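Local structure of uncharacterized protein (Bacillus thuringiensis serovar kurstaki, 4XE7) at residues Met10-Phe15 / Ala410-Gln415; Pro149-Met154 / Arg405-Ala410; Met280-Leu285 / Val332-Thr337. The protein is a ParM-type bacterial actin that probably binds nucleotide and polymerises into filaments that segregate plasmid DNA. All coordinates share one frame; numbering follows the deposited sequence.

Contacts 1 and 2 are two footholds of helix 402-418 on the same large mixed sheet, at neighbouring strands, and their centres lie about 6 Å apart. They share A410, and the strands they use are themselves paired, F15 N standing 3.0 Å from S151 O, a probable hydrogen bond. Contact 3 lies on the other side of the chain's centre, its centre about 51 Å from that of contact 1 and about 49 Å from that of contact 2. Nothing joins it directly to either; its nearest atoms are about 29 Å from contact 2. This is the apo form, so no nucleotide marks a site near any of the three.

Contact 1: Met10-Phe15 / Ala410-Gln415; sequences MLLGGF and ANLLEQ
The backbone of L12 and G13 runs beside one turn of helix 402-418, N411 to Q415; G13 lies on strand 13-17, which pairs with strands 21-27 and 145-154 in the large sheet of an actin-like fold. No backbone bond crosses between the two segments; side chains from both make the contact. The N411 amide carries the polar part: ND2 gives G13 O a hydrogen bond of 2.9 Å with an N-H...O angle of 158°, the acceptor close to the amide plane and the donor in the carbonyl plane. With CG turned opposite the backbone N (chi1 -154°), the amide reaches over to the strand. ND2 also binds P149 O of the adjoining strand 145-154, so one NH2 group ties the helix to two neighbouring strands. On the far side of the amide, Q415 NE2 gives OD1 a weak bond of 3.1 Å, which may help to fix its rotation. L12 supplies the apolar part with its two methyls. CD2 meets L412 CB at 3.7 Å, the two leucines crossing nearly at right angles, and M5 of helix 2-7 packs on both. L12 also slides antiparallel past N411 and Q415: CD1 lies 3.7 Å from N411 ND2, beside the polar bond, and 3.6 Å from Q415 CG.

Contact 2: Pro149-Met154 / Arg405-Ala410; sequences PFSGGM and RSYLIA
S151 and Y407 are the closest approach of strand 150-154 to helix 405-410, where helix 402-418 packs across the large sheet of the actin-like fold at the glycine pair G152-G153. The axes of these two short segments pass 7.5 Å apart, with 135° between their N-to-C directions. The single hydrogen bond runs from S151 OG to Y407 O, 3.0 Å long. It arrives off the carbonyl's own direction, with a C=O...O angle of 108° and the hydroxyl well above the carbonyl plane. N199 ND2 of strand 188-200 bonds the same OG, so S151, on strand 145-154, joins the helix and strand 188-200 through one hydroxyl. The second interaction is aromatic. With CG anti to the carbonyl carbon (chi1 -61°), the Y407 ring is carried out over the glycines: G152 C sits 3.6 Å above one face, and G152 CA makes a CH-pi contact 4.1 Å from the ring centroid. Van der Waals contact completes the interface, Y407 OH coming within 3.2 Å of G153 CA. Chemically the contact is lopsided: one hydroxyl bond and a ring against bare backbone do the holding, while the tyrosine hydroxyl is buried with no modelled partner.

Contact 3: Met280-Leu285 / Val332-Thr337; sequences MENEIL and VKENVT
An asparagine N-cap, N282 ahead of helix 283-289, also pins the start of that helix to the small hairpin 326-329/332-335. Both belong to the helical insertion between strands 251-260 and 366-370, which in the actin fold probably corresponds to subdomain IIB. The two ends of the N282 amide do different work. OD1 accepts from I284 N at 2.9 Å in the carbonyl plane, the capping bond of the helix. ND2 points the other way and gives E334 OE2 of the hairpin a nearly linear bond, 2.9 Å at 175°, with the oxygen lying in the amide plane. The carboxylate is met on its anti side and stands almost perpendicular to the amide, 89° between the planes. Held at both ends, the amide has its flip state settled by its partners. E334, bent at chi2 (-77°), turns its carboxylate back to meet it. Beside this polar pair, V332 presents two methyls to different neighbours. Its CG2 packs on the helix, 4.0 Å from L285 CD2 and the same distance from I284 CG2, the side chains passing in opposite directions. F279 of helix 265-279 touches L285, V332 and E334, backing the contact. The other methyl, V332 CG1, lies 3.5 Å from N282 ND2, the nitrogen that binds E334.

Contact 1: Met10-Phe15 / Ala410-Gln415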
ATOM      1  N   MET A  10      19.084 -13.996   5.184  1.00 31.20           N
ATOM      2  CA  MET A  10      18.819 -12.904   4.264  1.00 27.78           C
ATOM      3  C   MET A  10      17.331 -12.607   4.189  1.00 21.65           C
ATOM      4  O   MET A  10      16.493 -13.474   4.470  1.00 20.67           O
ATOM      5  CB  MET A  10      19.358 -13.234   2.866  1.00 28.24           C
ATOM      6  CG  MET A  10      18.534 -14.304   2.137  1.00 25.54           C
ATOM      7  SD  MET A  10      17.216 -13.604   1.105  1.00 22.08           S
ATOM      8  CE  MET A  10      18.229 -12.524   0.060  1.00 24.06           C
ATOM      9  N   LEU A  11      17.026 -11.368   3.820  1.00 22.69           N
ATOM     10  CA  LEU A  11      15.669 -10.925   3.566  1.00 25.67           C
ATOM     11  C   LEU A  11      15.643 -10.371   2.149  1.00 25.33           C
ATOM     12  O   LEU A  11      16.462  -9.518   1.791  1.00 21.59           O
ATOM     13  CB  LEU A  11      15.227  -9.864   4.580  1.00 24.52           C
ATOM     14  CG  LEU A  11      13.893  -9.153   4.315  1.00 34.41           C
ATOM     15  CD1 LEU A  11      12.674 -10.099   4.483  1.00 15.89           C
ATOM     16  CD2 LEU A  11      13.763  -7.916   5.203  1.00 31.34           C
ATOM     17  N   LEU A  12      14.723 -10.874   1.336  1.00 22.01           N
ATOM     18  CA  LEU A  12      14.554 -10.345  -0.007  1.00 17.69           C
ATOM     19  C   LEU A  12      13.293  -9.481  -0.052  1.00 26.41           C
ATOM     20  O   LEU A  12      12.190 -10.009  -0.042  1.00 25.58           O
ATOM     21  CB  LEU A  12      14.472 -11.474  -1.032  1.00 18.94           C
ATOM     22  CG  LEU A  12      14.538 -10.980  -2.478  1.00 29.15           C
ATOM     23  CD1 LEU A  12      15.981 -10.592  -2.854  1.00 27.62           C
ATOM     24  CD2 LEU A  12      13.957 -11.994  -3.457  1.00 30.04           C
ATOM     25  N   GLY A  13      13.460  -8.157  -0.082  1.00 20.28           N
ATOM     26  CA  GLY A  13      12.324  -7.254  -0.090  1.00 21.70           C
ATOM     27  C   GLY A  13      12.350  -6.166  -1.152  1.00 23.99           C
ATOM     28  O   GLY A  13      13.339  -5.994  -1.889  1.00 24.90           O
ATOM     29  N   GLY A  14      11.238  -5.444  -1.238  1.00 20.01           N
ATOM     30  CA  GLY A  14      11.123  -4.264  -2.076  1.00 20.74           C
ATOM     31  C   GLY A  14      10.684  -3.167  -1.132  1.00 24.83           C
ATOM     32  O   GLY A  14       9.780  -3.372  -0.328  1.00 21.19           O
ATOM     33  N   PHE A  15      11.323  -2.007  -1.213  1.00 23.08           N
ATOM     34  CA  PHE A  15      11.120  -0.989  -0.193  1.00 26.47           C
ATOM     35  C   PHE A  15      10.645   0.303  -0.821  1.00 29.75           C
ATOM     36  O   PHE A  15      11.373   0.972  -1.559  1.00 23.43           O
ATOM     37  CB  PHE A  15      12.406  -0.789   0.610  1.00 27.05           C
ATOM     38  CG  PHE A  15      12.967  -2.075   1.137  1.00 26.20           C
ATOM     39  CD1 PHE A  15      13.931  -2.773   0.417  1.00 21.28           C
ATOM     40  CD2 PHE A  15      12.488  -2.619   2.320  1.00 26.67           C
ATOM     41  CE1 PHE A  15      14.431  -3.975   0.881  1.00 24.78           C
ATOM     42  CE2 PHE A  15      12.984  -3.834   2.796  1.00 26.88           C
ATOM     43  CZ  PHE A  15      13.956  -4.511   2.072  1.00 25.17           C
ATOM     44  N   ALA A 410      12.141  -6.977  -9.093  1.00 23.86           N
ATOM     45  CA  ALA A 410      13.411  -6.508  -9.630  1.00 26.27           C
ATOM     46  C   ALA A 410      14.548  -7.047  -8.777  1.00 28.67           C
ATOM     47  O   ALA A 410      15.573  -7.494  -9.298  1.00 24.60           O
ATOM     48  CB  ALA A 410      13.457  -4.973  -9.679  1.00 21.52           C
ATOM     49  N   ASN A 411      14.352  -7.024  -7.461  1.00 23.84           N
ATOM     50  CA  ASN A 411      15.363  -7.531  -6.536  1.00 23.79           C
ATOM     51  C   ASN A 411      15.631  -9.033  -6.713  1.00 27.13           C
ATOM     52  O   ASN A 411      16.778  -9.464  -6.695  1.00 26.56           O
ATOM     53  CB  ASN A 411      14.949  -7.236  -5.095  1.00 20.06           C
ATOM     54  CG  ASN A 411      16.142  -7.144  -4.152  1.00 25.88           C
ATOM     55  OD1 ASN A 411      17.298  -7.266  -4.573  1.00 26.86           O
ATOM     56  ND2 ASN A 411      15.866  -6.924  -2.871  1.00 19.34           N
ATOM     57  N   LEU A 412      14.575  -9.826  -6.880  1.00 21.51           N
ATOM     58  CA  LEU A 412      14.731 -11.263  -7.111  1.00 25.91           C
ATOM     59  C   LEU A 412      15.489 -11.510  -8.414  1.00 28.67           C
ATOM     60  O   LEU A 412      16.446 -12.292  -8.452  1.00 25.79           O
ATOM     61  CB  LEU A 412      13.368 -11.968  -7.141  1.00 19.81           C
ATOM     62  CG  LEU A 412      13.422 -13.460  -7.489  1.00 20.11           C
ATOM     63  CD1 LEU A 412      14.308 -14.214  -6.506  1.00 26.65           C
ATOM     64  CD2 LEU A 412      12.025 -14.070  -7.519  1.00 20.11           C
ATOM     65  N   LEU A 413      15.073 -10.828  -9.478  1.00 27.45           N
ATOM     66  CA  LEU A 413      15.727 -10.973 -10.775  1.00 33.39           C
ATOM     67  C   LEU A 413      17.213 -10.597 -10.703  1.00 28.25           C
ATOM     68  O   LEU A 413      18.073 -11.282 -11.269  1.00 30.15           O
ATOM     69  CB  LEU A 413      15.008 -10.130 -11.822  1.00 33.49           C
ATOM     70  CG  LEU A 413      13.619 -10.631 -12.221  1.00 36.31           C
ATOM     71  CD1 LEU A 413      12.864  -9.555 -13.008  1.00 34.25           C
ATOM     72  CD2 LEU A 413      13.734 -11.918 -13.034  1.00 29.54           C
ATOM     73  N   GLU A 414      17.512  -9.528  -9.981  1.00 24.06           N
ATOM     74  CA  GLU A 414      18.896  -9.133  -9.740  1.00 28.20           C
ATOM     75  C   GLU A 414      19.712 -10.224  -9.019  1.00 30.55           C
ATOM     76  O   GLU A 414      20.841 -10.526  -9.418  1.00 35.64           O
ATOM     77  CB  GLU A 414      18.937  -7.832  -8.939  1.00 37.94           C
ATOM     78  CG  GLU A 414      20.336  -7.360  -8.596  1.00 48.08           C
ATOM     79  CD  GLU A 414      21.224  -7.222  -9.821  1.00 57.55           C
ATOM     80  OE1 GLU A 414      20.728  -6.780 -10.882  1.00 54.30           O
ATOM     81  OE2 GLU A 414      22.419  -7.568  -9.721  1.00 62.81           O
ATOM     82  N   GLN A 415      19.146 -10.825  -7.976  1.00 18.71           N
ATOM     83  CA  GLN A 415      19.876 -11.858  -7.223  1.00 27.19           C
ATOM     84  C   GLN A 415      20.065 -13.125  -8.054  1.00 31.19           C
ATOM     85  O   GLN A 415      21.103 -13.790  -7.952  1.00 23.72           O
ATOM     86  CB  GLN A 415      19.161 -12.204  -5.912  1.00 26.97           C
ATOM     87  CG  GLN A 415      18.795 -11.008  -5.090  1.00 32.73           C
ATOM     88  CD  GLN A 415      19.987 -10.104  -4.862  1.00 31.32           C
ATOM     89  OE1 GLN A 415      21.024 -10.555  -4.402  1.00 29.24           O
ATOM     90  NE2 GLN A 415      19.848  -8.830  -5.204  1.00 31.30           N
TER

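Contact 2: Pro149-Met154 / Arg405-Ala410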
ATOM      1  N   PRO A 149      19.704  -7.080   0.532  1.00 33.17           N
ATOM      2  CA  PRO A 149      20.003  -6.346  -0.704  1.00 28.42           C
ATOM      3  C   PRO A 149      18.920  -5.300  -0.971  1.00 29.85           C
ATOM      4  O   PRO A 149      17.741  -5.648  -1.103  1.00 28.75           O
ATOM      5  CB  PRO A 149      20.018  -7.433  -1.780  1.00 23.18           C
ATOM      6  CG  PRO A 149      19.155  -8.537  -1.223  1.00 33.63           C
ATOM      7  CD  PRO A 149      19.331  -8.485   0.285  1.00 31.58           C
ATOM      8  N   PHE A 150      19.311  -4.030  -1.038  1.00 22.11           N
ATOM      9  CA  PHE A 150      18.317  -2.969  -1.076  1.00 25.31           C
ATOM     10  C   PHE A 150      17.749  -2.724  -2.474  1.00 24.83           C
ATOM     11  O   PHE A 150      18.458  -2.363  -3.397  1.00 32.73           O
ATOM     12  CB  PHE A 150      18.893  -1.655  -0.528  1.00 24.34           C
ATOM     13  CG  PHE A 150      17.853  -0.595  -0.365  1.00 27.71           C
ATOM     14  CD1 PHE A 150      16.934  -0.674   0.669  1.00 31.76           C
ATOM     15  CD2 PHE A 150      17.741   0.436  -1.281  1.00 27.74           C
ATOM     16  CE1 PHE A 150      15.947   0.282   0.820  1.00 26.72           C
ATOM     17  CE2 PHE A 150      16.749   1.396  -1.143  1.00 27.53           C
ATOM     18  CZ  PHE A 150      15.851   1.315  -0.096  1.00 21.99           C
ATOM     19  N   SER A 151      16.443  -2.874  -2.624  1.00 19.56           N
ATOM     20  CA  SER A 151      15.837  -2.504  -3.892  1.00 24.16           C
ATOM     21  C   SER A 151      14.779  -1.454  -3.612  1.00 30.80           C
ATOM     22  O   SER A 151      13.730  -1.744  -3.041  1.00 29.43           O
ATOM     23  CB  SER A 151      15.247  -3.726  -4.605  1.00 22.25           C
ATOM     24  OG  SER A 151      14.546  -3.357  -5.785  1.00 23.15           O
ATOM     25  N   GLY A 152      15.073  -0.218  -3.983  1.00 22.29           N
ATOM     26  CA  GLY A 152      14.106   0.837  -3.805  1.00 17.47           C
ATOM     27  C   GLY A 152      13.889   1.632  -5.074  1.00 20.35           C
ATOM     28  O   GLY A 152      14.179   1.182  -6.188  1.00 26.91           O
ATOM     29  N   GLY A 153      13.366   2.832  -4.907  1.00 30.59           N
ATOM     30  CA  GLY A 153      13.152   3.700  -6.041  1.00 35.66           C
ATOM     31  C   GLY A 153      12.844   5.098  -5.576  1.00 40.37           C
ATOM     32  O   GLY A 153      12.326   5.298  -4.479  1.00 36.88           O
ATOM     33  N   MET A 154      13.185   6.076  -6.402  1.00 45.22           N
ATOM     34  CA  MET A 154      12.806   7.444  -6.105  1.00 51.76           C
ATOM     35  C   MET A 154      12.252   8.105  -7.356  1.00 63.79           C
ATOM     36  O   MET A 154      12.627   7.748  -8.481  1.00 52.94           O
ATOM     37  CB  MET A 154      13.988   8.241  -5.545  1.00 46.24           C
ATOM     38  CG  MET A 154      15.110   8.470  -6.526  1.00 48.32           C
ATOM     39  SD  MET A 154      16.454   9.392  -5.782  1.00144.90           S
ATOM     40  CE  MET A 154      17.833   8.541  -6.509  1.00 34.85           C
ATOM     41  N   ARG A 405       6.070  -4.318  -4.573  1.00 18.43           N
ATOM     42  CA  ARG A 405       6.138  -5.594  -5.273  1.00 20.68           C
ATOM     43  C   ARG A 405       7.024  -5.507  -6.510  1.00 21.73           C
ATOM     44  O   ARG A 405       7.757  -6.454  -6.809  1.00 20.36           O
ATOM     45  CB  ARG A 405       4.738  -6.088  -5.672  1.00 24.45           C
ATOM     46  CG  ARG A 405       3.895  -6.513  -4.488  1.00 26.63           C
ATOM     47  CD  ARG A 405       2.422  -6.628  -4.851  1.00 26.73           C
ATOM     48  NE  ARG A 405       2.199  -7.717  -5.778  1.00 32.13           N
ATOM     49  CZ  ARG A 405       1.868  -8.953  -5.422  1.00 25.62           C
ATOM     50  NH1 ARG A 405       1.709  -9.268  -4.152  1.00 24.93           N
ATOM     51  NH2 ARG A 405       1.695  -9.877  -6.346  1.00 23.38           N
ATOM     52  N   SER A 406       6.960  -4.384  -7.227  1.00 16.47           N
ATOM     53  CA  SER A 406       7.822  -4.189  -8.401  1.00 25.44           C
ATOM     54  C   SER A 406       9.294  -4.192  -8.004  1.00 18.18           C
ATOM     55  O   SER A 406      10.113  -4.861  -8.631  1.00 25.35           O
ATOM     56  CB  SER A 406       7.493  -2.876  -9.121  1.00 37.11           C
ATOM     57  OG  SER A 406       6.165  -2.881  -9.619  1.00 43.89           O
ATOM     58  N   TYR A 407       9.625  -3.417  -6.981  1.00 17.62           N
ATOM     59  CA  TYR A 407      10.978  -3.435  -6.447  1.00 22.11           C
ATOM     60  C   TYR A 407      11.368  -4.866  -6.063  1.00 22.37           C
ATOM     61  O   TYR A 407      12.442  -5.335  -6.422  1.00 25.00           O
ATOM     62  CB  TYR A 407      11.103  -2.489  -5.245  1.00 23.23           C
ATOM     63  CG  TYR A 407      10.818  -1.022  -5.560  1.00 21.26           C
ATOM     64  CD1 TYR A 407      10.772  -0.574  -6.877  1.00 31.18           C
ATOM     65  CD2 TYR A 407      10.583  -0.095  -4.543  1.00 19.84           C
ATOM     66  CE1 TYR A 407      10.518   0.747  -7.179  1.00 38.21           C
ATOM     67  CE2 TYR A 407      10.326   1.257  -4.840  1.00 23.69           C
ATOM     68  CZ  TYR A 407      10.301   1.659  -6.166  1.00 33.20           C
ATOM     69  OH  TYR A 407      10.046   2.969  -6.511  1.00 38.88           O
ATOM     70  N   LEU A 408      10.486  -5.569  -5.346  1.00 26.72           N
ATOM     71  CA  LEU A 408      10.795  -6.930  -4.899  1.00 17.47           C
ATOM     72  C   LEU A 408      11.122  -7.848  -6.091  1.00 22.70           C
ATOM     73  O   LEU A 408      12.129  -8.557  -6.082  1.00 19.98           O
ATOM     74  CB  LEU A 408       9.630  -7.514  -4.079  1.00 15.42           C
ATOM     75  CG  LEU A 408       9.700  -9.000  -3.691  1.00 23.21           C
ATOM     76  CD1 LEU A 408      10.977  -9.339  -2.911  1.00 18.54           C
ATOM     77  CD2 LEU A 408       8.465  -9.427  -2.896  1.00 18.71           C
ATOM     78  N   ILE A 409      10.270  -7.837  -7.113  1.00 20.55           N
ATOM     79  CA  ILE A 409      10.519  -8.642  -8.315  1.00 22.99           C
ATOM     80  C   ILE A 409      11.861  -8.274  -8.985  1.00 24.08           C
ATOM     81  O   ILE A 409      12.625  -9.159  -9.389  1.00 21.72           O
ATOM     82  CB  ILE A 409       9.365  -8.487  -9.328  1.00 28.46           C
ATOM     83  CG1 ILE A 409       8.075  -9.074  -8.741  1.00 28.65           C
ATOM     84  CG2 ILE A 409       9.692  -9.162 -10.667  1.00 21.07           C
ATOM     85  CD1 ILE A 409       6.813  -8.468  -9.326  1.00 28.95           C
ATOM     86  N   ALA A 410      12.141  -6.977  -9.093  1.00 23.86           N
ATOM     87  CA  ALA A 410      13.411  -6.508  -9.630  1.00 26.27           C
ATOM     88  C   ALA A 410      14.548  -7.047  -8.777  1.00 28.67           C
ATOM     89  O   ALA A 410      15.573  -7.494  -9.298  1.00 24.60           O
ATOM     90  CB  ALA A 410      13.457  -4.973  -9.679  1.00 21.52           C
TER

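Contact 3: Met280-Leu285 / Val332-Thr337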
ATOM      1  N   MET A 280     -35.119   2.482   6.383  1.00 19.28           N
ATOM      2  CA  MET A 280     -36.209   3.236   6.999  1.00 21.41           C
ATOM      3  C   MET A 280     -37.543   3.018   6.279  1.00 25.52           C
ATOM      4  O   MET A 280     -38.555   3.603   6.661  1.00 36.73           O
ATOM      5  CB  MET A 280     -35.863   4.733   7.069  1.00 16.80           C
ATOM      6  CG  MET A 280     -34.630   5.052   7.993  1.00 27.29           C
ATOM      7  SD  MET A 280     -34.744   4.388   9.697  1.00 16.85           S
ATOM      8  CE  MET A 280     -33.144   4.767  10.373  1.00 90.00           C
ATOM      9  N   GLU A 281     -37.569   2.153   5.266  1.00 21.40           N
ATOM     10  CA  GLU A 281     -38.844   1.707   4.700  1.00 25.14           C
ATOM     11  C   GLU A 281     -39.326   0.460   5.443  1.00 34.31           C
ATOM     12  O   GLU A 281     -40.512   0.133   5.426  1.00 29.39           O
ATOM     13  CB  GLU A 281     -38.728   1.419   3.192  1.00 26.66           C
ATOM     14  CG  GLU A 281     -38.300   2.633   2.346  1.00 31.24           C
ATOM     15  CD  GLU A 281     -37.967   2.262   0.899  1.00 47.87           C
ATOM     16  OE1 GLU A 281     -38.157   1.086   0.528  1.00 50.87           O
ATOM     17  OE2 GLU A 281     -37.508   3.141   0.131  1.00 53.60           O
ATOM     18  N   ASN A 282     -38.390  -0.227   6.090  1.00 26.72           N
ATOM     19  CA  ASN A 282     -38.682  -1.406   6.895  1.00 28.70           C
ATOM     20  C   ASN A 282     -39.438  -1.038   8.171  1.00 31.65           C
ATOM     21  O   ASN A 282     -39.112  -0.056   8.838  1.00 27.64           O
ATOM     22  CB  ASN A 282     -37.376  -2.133   7.227  1.00 27.44           C
ATOM     23  CG  ASN A 282     -37.594  -3.490   7.867  1.00 31.57           C
ATOM     24  OD1 ASN A 282     -38.201  -3.598   8.918  1.00 28.82           O
ATOM     25  ND2 ASN A 282     -37.069  -4.532   7.235  1.00 25.59           N
ATOM     26  N   GLU A 283     -40.458  -1.824   8.507  1.00 27.65           N
ATOM     27  CA  GLU A 283     -41.359  -1.461   9.593  1.00 29.07           C
ATOM     28  C   GLU A 283     -40.700  -1.571  10.978  1.00 28.28           C
ATOM     29  O   GLU A 283     -41.043  -0.831  11.892  1.00 24.98           O
ATOM     30  CB  GLU A 283     -42.623  -2.324   9.542  1.00 37.34           C
ATOM     31  CG  GLU A 283     -43.527  -2.031   8.338  1.00 45.47           C
ATOM     32  CD  GLU A 283     -44.110  -0.626   8.369  1.00 52.37           C
ATOM     33  OE1 GLU A 283     -44.365  -0.107   9.478  1.00 59.02           O
ATOM     34  OE2 GLU A 283     -44.306  -0.034   7.284  1.00 47.89           O
ATOM     35  N   ILE A 284     -39.767  -2.500  11.132  1.00 22.50           N
ATOM     36  CA  ILE A 284     -39.020  -2.625  12.377  1.00 29.01           C
ATOM     37  C   ILE A 284     -38.212  -1.346  12.654  1.00 31.09           C
ATOM     38  O   ILE A 284     -38.192  -0.832  13.783  1.00 26.97           O
ATOM     39  CB  ILE A 284     -38.082  -3.848  12.324  1.00 27.96           C
ATOM     40  CG1 ILE A 284     -38.908  -5.120  12.092  1.00 32.15           C
ATOM     41  CG2 ILE A 284     -37.205  -3.932  13.595  1.00 22.41           C
ATOM     42  CD1 ILE A 284     -38.086  -6.324  11.647  1.00 33.60           C
ATOM     43  N   LEU A 285     -37.570  -0.825  11.612  1.00 22.79           N
ATOM     44  CA  LEU A 285     -36.799   0.411  11.729  1.00 22.52           C
ATOM     45  C   LEU A 285     -37.715   1.604  12.015  1.00 21.74           C
ATOM     46  O   LEU A 285     -37.368   2.496  12.789  1.00 30.20           O
ATOM     47  CB  LEU A 285     -35.985   0.669  10.456  1.00 19.47           C
ATOM     48  CG  LEU A 285     -34.586   0.041  10.356  1.00 20.29           C
ATOM     49  CD1 LEU A 285     -33.680   0.531  11.509  1.00 20.84           C
ATOM     50  CD2 LEU A 285     -34.687  -1.470  10.351  1.00 21.90           C
ATOM     51  N   VAL A 332     -31.757  -6.899  11.581  1.00 21.93           N
ATOM     52  CA  VAL A 332     -32.484  -6.766  10.319  1.00 25.54           C
ATOM     53  C   VAL A 332     -31.540  -6.854   9.126  1.00 29.64           C
ATOM     54  O   VAL A 332     -30.484  -6.219   9.113  1.00 26.25           O
ATOM     55  CB  VAL A 332     -33.265  -5.437  10.247  1.00 19.31           C
ATOM     56  CG1 VAL A 332     -34.108  -5.369   8.954  1.00 23.54           C
ATOM     57  CG2 VAL A 332     -34.169  -5.313  11.455  1.00 22.37           C
ATOM     58  N   LYS A 333     -31.925  -7.642   8.126  1.00 29.54           N
ATOM     59  CA  LYS A 333     -31.151  -7.729   6.884  1.00 32.49           C
ATOM     60  C   LYS A 333     -31.937  -7.137   5.717  1.00 22.60           C
ATOM     61  O   LYS A 333     -33.131  -7.371   5.594  1.00 25.45           O
ATOM     62  CB  LYS A 333     -30.777  -9.176   6.570  1.00 42.72           C
ATOM     63  CG  LYS A 333     -29.564  -9.713   7.316  1.00 53.54           C
ATOM     64  CD  LYS A 333     -29.285 -11.153   6.878  1.00 66.00           C
ATOM     65  CE  LYS A 333     -27.837 -11.566   7.109  1.00 72.64           C
ATOM     66  NZ  LYS A 333     -27.505 -11.711   8.551  1.00 76.04           N
ATOM     67  N   GLU A 334     -31.262  -6.358   4.874  1.00 24.33           N
ATOM     68  CA  GLU A 334     -31.877  -5.800   3.682  1.00 26.38           C
ATOM     69  C   GLU A 334     -31.001  -6.079   2.462  1.00 28.33           C
ATOM     70  O   GLU A 334     -29.767  -5.920   2.492  1.00 24.25           O
ATOM     71  CB  GLU A 334     -32.117  -4.286   3.832  1.00 18.88           C
ATOM     72  CG  GLU A 334     -33.316  -3.924   4.711  1.00 25.11           C
ATOM     73  CD  GLU A 334     -34.674  -4.098   4.013  1.00 33.69           C
ATOM     74  OE1 GLU A 334     -34.711  -4.323   2.780  1.00 35.32           O
ATOM     75  OE2 GLU A 334     -35.710  -4.005   4.708  1.00 34.28           O
ATOM     76  N   ASN A 335     -31.645  -6.512   1.389  1.00 26.02           N
ATOM     77  CA  ASN A 335     -30.968  -6.641   0.103  1.00 23.23           C
ATOM     78  C   ASN A 335     -30.874  -5.268  -0.553  1.00 21.01           C
ATOM     79  O   ASN A 335     -31.895  -4.669  -0.925  1.00 20.26           O
ATOM     80  CB  ASN A 335     -31.710  -7.633  -0.801  1.00 27.80           C
ATOM     81  CG  ASN A 335     -30.914  -7.993  -2.050  1.00 28.29           C
ATOM     82  OD1 ASN A 335     -29.968  -7.295  -2.424  1.00 30.06           O
ATOM     83  ND2 ASN A 335     -31.296  -9.089  -2.700  1.00 25.95           N
ATOM     84  N   VAL A 336     -29.654  -4.762  -0.688  1.00 20.83           N
ATOM     85  CA  VAL A 336     -29.442  -3.421  -1.222  1.00 21.14           C
ATOM     86  C   VAL A 336     -28.601  -3.458  -2.494  1.00 19.25           C
ATOM     87  O   VAL A 336     -27.950  -2.477  -2.851  1.00 21.60           O
ATOM     88  CB  VAL A 336     -28.770  -2.502  -0.172  1.00 20.81           C
ATOM     89  CG1 VAL A 336     -29.644  -2.405   1.059  1.00 21.70           C
ATOM     90  CG2 VAL A 336     -27.384  -3.025   0.195  1.00 21.06           C
ATOM     91  N   THR A 337     -28.635  -4.602  -3.167  1.00 21.34           N
ATOM     92  CA  THR A 337     -27.850  -4.836  -4.382  1.00 15.94           C
ATOM     93  C   THR A 337     -28.080  -3.733  -5.427  1.00 18.51           C
ATOM     94  O   THR A 337     -27.122  -3.181  -5.995  1.00 20.40           O
ATOM     95  CB  THR A 337     -28.199  -6.224  -4.990  1.00 17.35           C
ATOM     96  OG1 THR A 337     -27.878  -7.250  -4.046  1.00 22.13           O
ATOM     97  CG2 THR A 337     -27.421  -6.471  -6.279  1.00 21.18           C
TER